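Local coordinates for protein ribosome-associated factor Y (Coxiella burnetii, PDB 3TQM) that probably binds ribosomes as a hibernation factor, associating with 100S dimers of 70S ribosomes and thereby regulating translation, at residues 40-52 / 63-77. Sequence-based numbering, arbitrary orientation. Where two conformers were deposited one is given.
Sequences IFHINKLKKIVDA and AQAESDDMYKTVDLL. With SO4 (sulfate ion), chain E.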
loop_
_atom_site.group_PDB
_atom_site.type_symbol
_atom_site.label_atom_id
_atom_site.label_comp_id
_atom_site.label_asym_id
_atom_site.label_seq_id
_atom_site.Cartn_x
_atom_site.Cartn_y
_atom_site.Cartn_z
ATOM N N ILE A 40 -2.360 5.898 2.227
ATOM C CA ILE A 40 -2.117 7.247 2.712
ATOM C C ILE A 40 -0.648 7.634 2.583
ATOM O O ILE A 40 0.223 7.045 3.226
ATOM C CB ILE A 40 -2.578 7.410 4.168
ATOM C CG1 ILE A 40 -4.075 7.113 4.282
ATOM C CG2 ILE A 40 -2.271 8.810 4.671
ATOM C CD1 ILE A 40 -4.652 7.403 5.640
ATOM N N PHE A 41 -0.386 8.624 1.735
ATOM C CA PHE A 41 0.961 9.153 1.559
ATOM C C PHE A 41 1.190 10.314 2.524
ATOM O O PHE A 41 0.282 11.099 2.795
ATOM C CB PHE A 41 1.163 9.643 0.129
ATOM C CG PHE A 41 1.010 8.570 -0.914
ATOM C CD1 PHE A 41 -0.242 8.226 -1.396
ATOM C CD2 PHE A 41 2.118 7.910 -1.417
ATOM C CE1 PHE A 41 -0.385 7.240 -2.353
ATOM C CE2 PHE A 41 1.982 6.926 -2.373
ATOM C CZ PHE A 41 0.730 6.588 -2.844
ATOM N N HIS A 42 2.393 10.399 3.074
ATOM C CA HIS A 42 2.742 11.543 3.897
ATOM C C HIS A 42 4.239 11.629 4.120
ATOM O O HIS A 42 4.954 10.632 4.047
ATOM C CB HIS A 42 1.978 11.538 5.228
ATOM C CG HIS A 42 2.017 10.228 5.951
ATOM N ND1 HIS A 42 1.363 9.103 5.494
ATOM C CD2 HIS A 42 2.609 9.871 7.114
ATOM C CE1 HIS A 42 1.563 8.107 6.338
ATOM N NE2 HIS A 42 2.315 8.547 7.330
ATOM N N ILE A 43 4.705 12.840 4.378
ATOM C CA ILE A 43 6.123 13.090 4.596
ATOM C C ILE A 43 6.366 13.701 5.974
ATOM O O ILE A 43 5.625 14.575 6.423
ATOM C CB ILE A 43 6.741 13.974 3.487
ATOM C CG1 ILE A 43 6.511 15.462 3.762
ATOM C CG2 ILE A 43 6.201 13.571 2.119
ATOM C CD1 ILE A 43 7.750 16.185 4.253
ATOM N N ASN A 44 7.402 13.217 6.647
ATOM C CA ASN A 44 7.825 13.784 7.917
ATOM C C ASN A 44 9.291 14.184 7.818
ATOM O O ASN A 44 10.187 13.369 8.050
ATOM C CB ASN A 44 7.605 12.796 9.060
ATOM C CG ASN A 44 7.846 13.421 10.423
ATOM O OD1 ASN A 44 8.682 14.312 10.573
ATOM N ND2 ASN A 44 7.116 12.950 11.426
ATOM N N LYS A 45 9.518 15.447 7.465
ATOM C CA LYS A 45 10.851 15.954 7.153
ATOM C C LYS A 45 11.423 15.260 5.920
ATOM O O LYS A 45 10.952 15.483 4.805
ATOM C CB LYS A 45 11.794 15.817 8.354
ATOM C CG LYS A 45 11.448 16.744 9.511
ATOM C CD LYS A 45 12.417 16.578 10.668
ATOM C CE LYS A 45 12.114 17.572 11.779
ATOM N NZ LYS A 45 13.023 17.401 12.945
ATOM N N LEU A 46 12.432 14.419 6.123
ATOM C CA LEU A 46 13.063 13.697 5.020
ATOM C C LEU A 46 12.423 12.331 4.790
ATOM O O LEU A 46 12.732 11.651 3.813
ATOM C CB LEU A 46 14.564 13.533 5.270
ATOM C CG LEU A 46 15.411 14.805 5.277
ATOM C CD1 LEU A 46 16.824 14.497 5.740
ATOM C CD2 LEU A 46 15.421 15.456 3.901
ATOM N N LYS A 47 11.531 11.935 5.693
ATOM C CA LYS A 47 10.900 10.621 5.619
ATOM C C LYS A 47 9.678 10.619 4.700
ATOM O O LYS A 47 8.739 11.395 4.889
ATOM C CB LYS A 47 10.520 10.121 7.019
ATOM C CG LYS A 47 11.712 9.950 7.955
ATOM C CD LYS A 47 11.322 9.246 9.252
ATOM C CE LYS A 47 10.262 10.022 10.020
ATOM N NZ LYS A 47 9.890 9.357 11.303
ATOM N N LYS A 48 9.708 9.745 3.699
ATOM C CA LYS A 48 8.589 9.574 2.782
ATOM C C LYS A 48 7.785 8.345 3.184
ATOM O O LYS A 48 8.003 7.253 2.656
ATOM C CB LYS A 48 9.091 9.407 1.345
ATOM C CG LYS A 48 9.950 10.554 0.844
ATOM C CD LYS A 48 9.235 11.884 1.005
ATOM C CE LYS A 48 10.005 13.009 0.326
ATOM N NZ LYS A 48 11.401 13.108 0.833
ATOM N N ILE A 49 6.857 8.525 4.118
ATOM C CA ILE A 49 6.064 7.410 4.635
ATOM C C ILE A 49 4.852 7.084 3.766
ATOM O O ILE A 49 4.113 7.978 3.346
ATOM C CB ILE A 49 5.571 7.685 6.065
ATOM C CG1 ILE A 49 6.749 7.944 7.003
ATOM C CG2 ILE A 49 4.729 6.532 6.570
ATOM C CD1 ILE A 49 7.099 9.403 7.154
ATOM N N VAL A 50 4.651 5.796 3.502
ATOM C CA VAL A 50 3.435 5.337 2.838
ATOM C C VAL A 50 2.755 4.277 3.707
ATOM O O VAL A 50 3.384 3.307 4.127
ATOM C CB VAL A 50 3.719 4.773 1.430
ATOM C CG1 VAL A 50 2.432 4.291 0.779
ATOM C CG2 VAL A 50 4.382 5.832 0.562
ATOM N N ASP A 51 1.471 4.478 3.980
ATOM C CA ASP A 51 0.714 3.594 4.857
ATOM C C ASP A 51 -0.466 2.983 4.100
ATOM O O ASP A 51 -1.044 3.621 3.218
ATOM C CB ASP A 51 0.227 4.374 6.082
ATOM C CG ASP A 51 -0.348 3.476 7.163
ATOM O OD1 ASP A 51 -0.237 2.236 7.043
ATOM O OD2 ASP A 51 -0.903 4.015 8.147
ATOM N N ALA A 52 -0.815 1.745 4.440
ATOM C CA ALA A 52 -1.865 1.028 3.724
ATOM C C ALA A 52 -2.797 0.242 4.644
ATOM O O ALA A 52 -2.353 -0.421 5.583
ATOM C CB ALA A 52 -1.252 0.106 2.681
ATOM N N ALA A 63 -0.180 -1.966 7.100
ATOM C CA ALA A 63 1.261 -1.975 6.882
ATOM C C ALA A 63 1.787 -0.571 6.600
ATOM O O ALA A 63 1.106 0.241 5.978
ATOM C CB ALA A 63 1.615 -2.913 5.737
ATOM N N GLN A 64 3.005 -0.294 7.059
ATOM C CA GLN A 64 3.633 1.008 6.850
ATOM C C GLN A 64 5.116 0.866 6.511
ATOM O O GLN A 64 5.809 0.019 7.072
ATOM C CB GLN A 64 3.467 1.886 8.089
ATOM C CG GLN A 64 3.931 3.321 7.898
ATOM C CD GLN A 64 3.997 4.095 9.201
ATOM O OE1 GLN A 64 4.753 3.745 10.107
ATOM N NE2 GLN A 64 3.197 5.150 9.304
ATOM N N ALA A 65 5.592 1.699 5.591
ATOM C CA ALA A 65 7.003 1.718 5.221
ATOM C C ALA A 65 7.453 3.150 4.968
ATOM O O ALA A 65 6.622 4.043 4.799
ATOM C CB ALA A 65 7.243 0.857 3.992
ATOM N N GLU A 66 8.764 3.364 4.939
ATOM C CA GLU A 66 9.307 4.705 4.756
ATOM C C GLU A 66 10.701 4.683 4.140
ATOM O O GLU A 66 11.415 3.690 4.227
ATOM C CB GLU A 66 9.342 5.456 6.092
ATOM C CG GLU A 66 10.383 4.933 7.071
ATOM C CD GLU A 66 10.396 5.701 8.382
ATOM O OE1 GLU A 66 9.307 5.958 8.938
ATOM O OE2 GLU A 66 11.498 6.053 8.855
ATOM N N SER A 67 11.076 5.797 3.524
ATOM C CA SER A 67 12.400 5.969 2.938
ATOM C C SER A 67 12.558 7.418 2.500
ATOM O O SER A 67 11.693 8.243 2.760
ATOM C CB SER A 67 12.596 5.025 1.747
ATOM O OG SER A 67 11.731 5.370 0.669
ATOM N N ASP A 68 13.666 7.728 1.841
ATOM C CA ASP A 68 13.925 9.093 1.394
ATOM C C ASP A 68 13.251 9.379 0.059
ATOM O O ASP A 68 13.319 10.494 -0.459
ATOM C CB ASP A 68 15.429 9.342 1.279
ATOM C CG ASP A 68 16.116 8.320 0.400
ATOM O OD1 ASP A 68 15.421 7.676 -0.422
ATOM O OD2 ASP A 68 17.348 8.161 0.524
ATOM N N ASP A 69 12.606 8.362 -0.496
ATOM C CA ASP A 69 11.985 8.481 -1.807
ATOM C C ASP A 69 10.620 7.807 -1.821
ATOM O O ASP A 69 10.501 6.620 -1.516
ATOM C CB ASP A 69 12.897 7.880 -2.880
ATOM C CG ASP A 69 12.302 7.966 -4.269
ATOM O OD1 ASP A 69 11.273 8.652 -4.442
ATOM O OD2 ASP A 69 12.869 7.355 -5.196
HETATM N N MSE A 70 9.595 8.571 -2.184
HETATM C CA MSE A 70 8.222 8.084 -2.135
HETATM C C MSE A 70 8.004 6.867 -3.028
HETATM O O MSE A 70 7.287 5.936 -2.659
HETATM C CB MSE A 70 7.242 9.194 -2.519
HETATM C CG MSE A 70 5.821 8.905 -2.090
HETATM SE SE MSE A 70 5.562 9.029 -0.159
HETATM C CE MSE A 70 5.463 10.969 0.003
ATOM N N TYR A 71 8.618 6.880 -4.206
ATOM C CA TYR A 71 8.507 5.757 -5.128
ATOM C C TYR A 71 9.140 4.505 -4.528
ATOM O O TYR A 71 8.588 3.409 -4.629
ATOM C CB TYR A 71 9.158 6.092 -6.469
ATOM C CG TYR A 71 8.350 7.042 -7.328
ATOM C CD1 TYR A 71 7.523 6.562 -8.338
ATOM C CD2 TYR A 71 8.417 8.416 -7.132
ATOM C CE1 TYR A 71 6.786 7.425 -9.129
ATOM C CE2 TYR A 71 7.681 9.284 -7.918
ATOM C CZ TYR A 71 6.869 8.783 -8.913
ATOM O OH TYR A 71 6.135 9.647 -9.695
ATOM N N LYS A 72 10.299 4.677 -3.902
ATOM C CA LYS A 72 10.990 3.574 -3.253
ATOM C C LYS A 72 10.173 3.048 -2.072
ATOM O O LYS A 72 10.151 1.846 -1.805
ATOM C CB LYS A 72 12.373 4.016 -2.776
ATOM C CG LYS A 72 13.279 2.867 -2.370
ATOM C CD LYS A 72 14.593 3.369 -1.795
ATOM C CE LYS A 72 15.580 2.227 -1.610
ATOM N NZ LYS A 72 14.987 1.106 -0.829
ATOM N N THR A 73 9.496 3.957 -1.374
ATOM C CA THR A 73 8.670 3.588 -0.229
ATOM C C THR A 73 7.516 2.683 -0.644
ATOM O O THR A 73 7.233 1.683 0.013
ATOM C CB THR A 73 8.097 4.828 0.483
ATOM O OG1 THR A 73 9.168 5.694 0.876
ATOM C CG2 THR A 73 7.306 4.409 1.712
ATOM N N VAL A 74 6.846 3.048 -1.734
ATOM C CA VAL A 74 5.752 2.241 -2.266
ATOM C C VAL A 74 6.225 0.815 -2.489
ATOM O O VAL A 74 5.574 -0.144 -2.072
ATOM C CB VAL A 74 5.220 2.808 -3.591
ATOM C CG1 VAL A 74 4.334 1.787 -4.288
ATOM C CG2 VAL A 74 4.463 4.108 -3.348
ATOM N N ASP A 75 7.373 0.686 -3.144
ATOM C CA ASP A 75 7.963 -0.614 -3.427
ATOM C C ASP A 75 8.146 -1.413 -2.141
ATOM O O ASP A 75 7.841 -2.604 -2.095
ATOM C CB ASP A 75 9.309 -0.439 -4.131
ATOM C CG ASP A 75 9.669 -1.625 -5.001
ATOM O OD1 ASP A 75 9.462 -1.544 -6.230
ATOM O OD2 ASP A 75 10.153 -2.640 -4.459
ATOM N N LEU A 76 8.638 -0.751 -1.100
ATOM C CA LEU A 76 8.850 -1.398 0.193
ATOM C C LEU A 76 7.537 -1.862 0.818
ATOM O O LEU A 76 7.454 -2.964 1.363
ATOM C CB LEU A 76 9.585 -0.456 1.151
ATOM C CG LEU A 76 11.119 -0.477 1.137
ATOM C CD1 LEU A 76 11.664 -0.404 -0.279
ATOM C CD2 LEU A 76 11.676 0.651 1.994
ATOM N N LEU A 77 6.516 -1.016 0.738
ATOM C CA LEU A 77 5.217 -1.324 1.327
ATOM C C LEU A 77 4.583 -2.547 0.671
ATOM O O LEU A 77 3.864 -3.306 1.322
ATOM C CB LEU A 77 4.277 -0.124 1.220
ATOM C CG LEU A 77 2.898 -0.294 1.863
ATOM C CD1 LEU A 77 3.030 -0.641 3.338
ATOM C CD2 LEU A 77 2.059 0.959 1.681
HETATM S S SO4 E . 6.875 13.453 -7.428
HETATM O O1 SO4 E . 6.117 12.207 -7.348
HETATM O O2 SO4 E . 7.457 13.600 -8.760
HETATM O O3 SO4 E . 5.976 14.572 -7.164
HETATM O O4 SO4 E . 7.942 13.442 -6.433
HETATM O O HOH W 1 8.119 7.167 11.330
#
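V50 pairs with A65, and A52 with A63, as antiparallel hydrogen-bonded pairs. Each pair has two backbone bonds, such as V50 N to A65 O at 2.9 Å. Past this ladder, K48 N donates to S67 O (2.7 Å, 158° at the hydrogen).

Mostly apolar groups meet between the sheet and helix 70-77. M70, present as selenomethionine, has its CG anti to the backbone N (chi1 -162°), and a bend at chi2 brings its selenium to the edge of the F41 ring. This Met-aromatic contact measures 3.8 Å from SE to F41 CD2. A second bend, at chi3, turns the methyl onto I43 CG2. SE also meets V50 CG2, which touches the T73 CG2 methyl. V50 CG1 meets L77 CD2 at 3.5 Å. L77 CD2 also touches A52 CB.

The fold is a four-stranded sheet with both helices, 14-24 and 70-89, on one face, as in the HPF/YfiA family. L16 and T20 of helix 14-24 extend this core beside M70, F41 and V74.

On the other face, I49 CG2 lies 3.4 Å from Q64 NE2. K47 NZ and E66 OE1 are 4.2 Å apart, beyond a salt bridge; one water joins these opposite charges. At the helix start, D69 is the N-cap: its OD1 accepts from Y71 N (3.2 Å), approached from above the carboxylate plane.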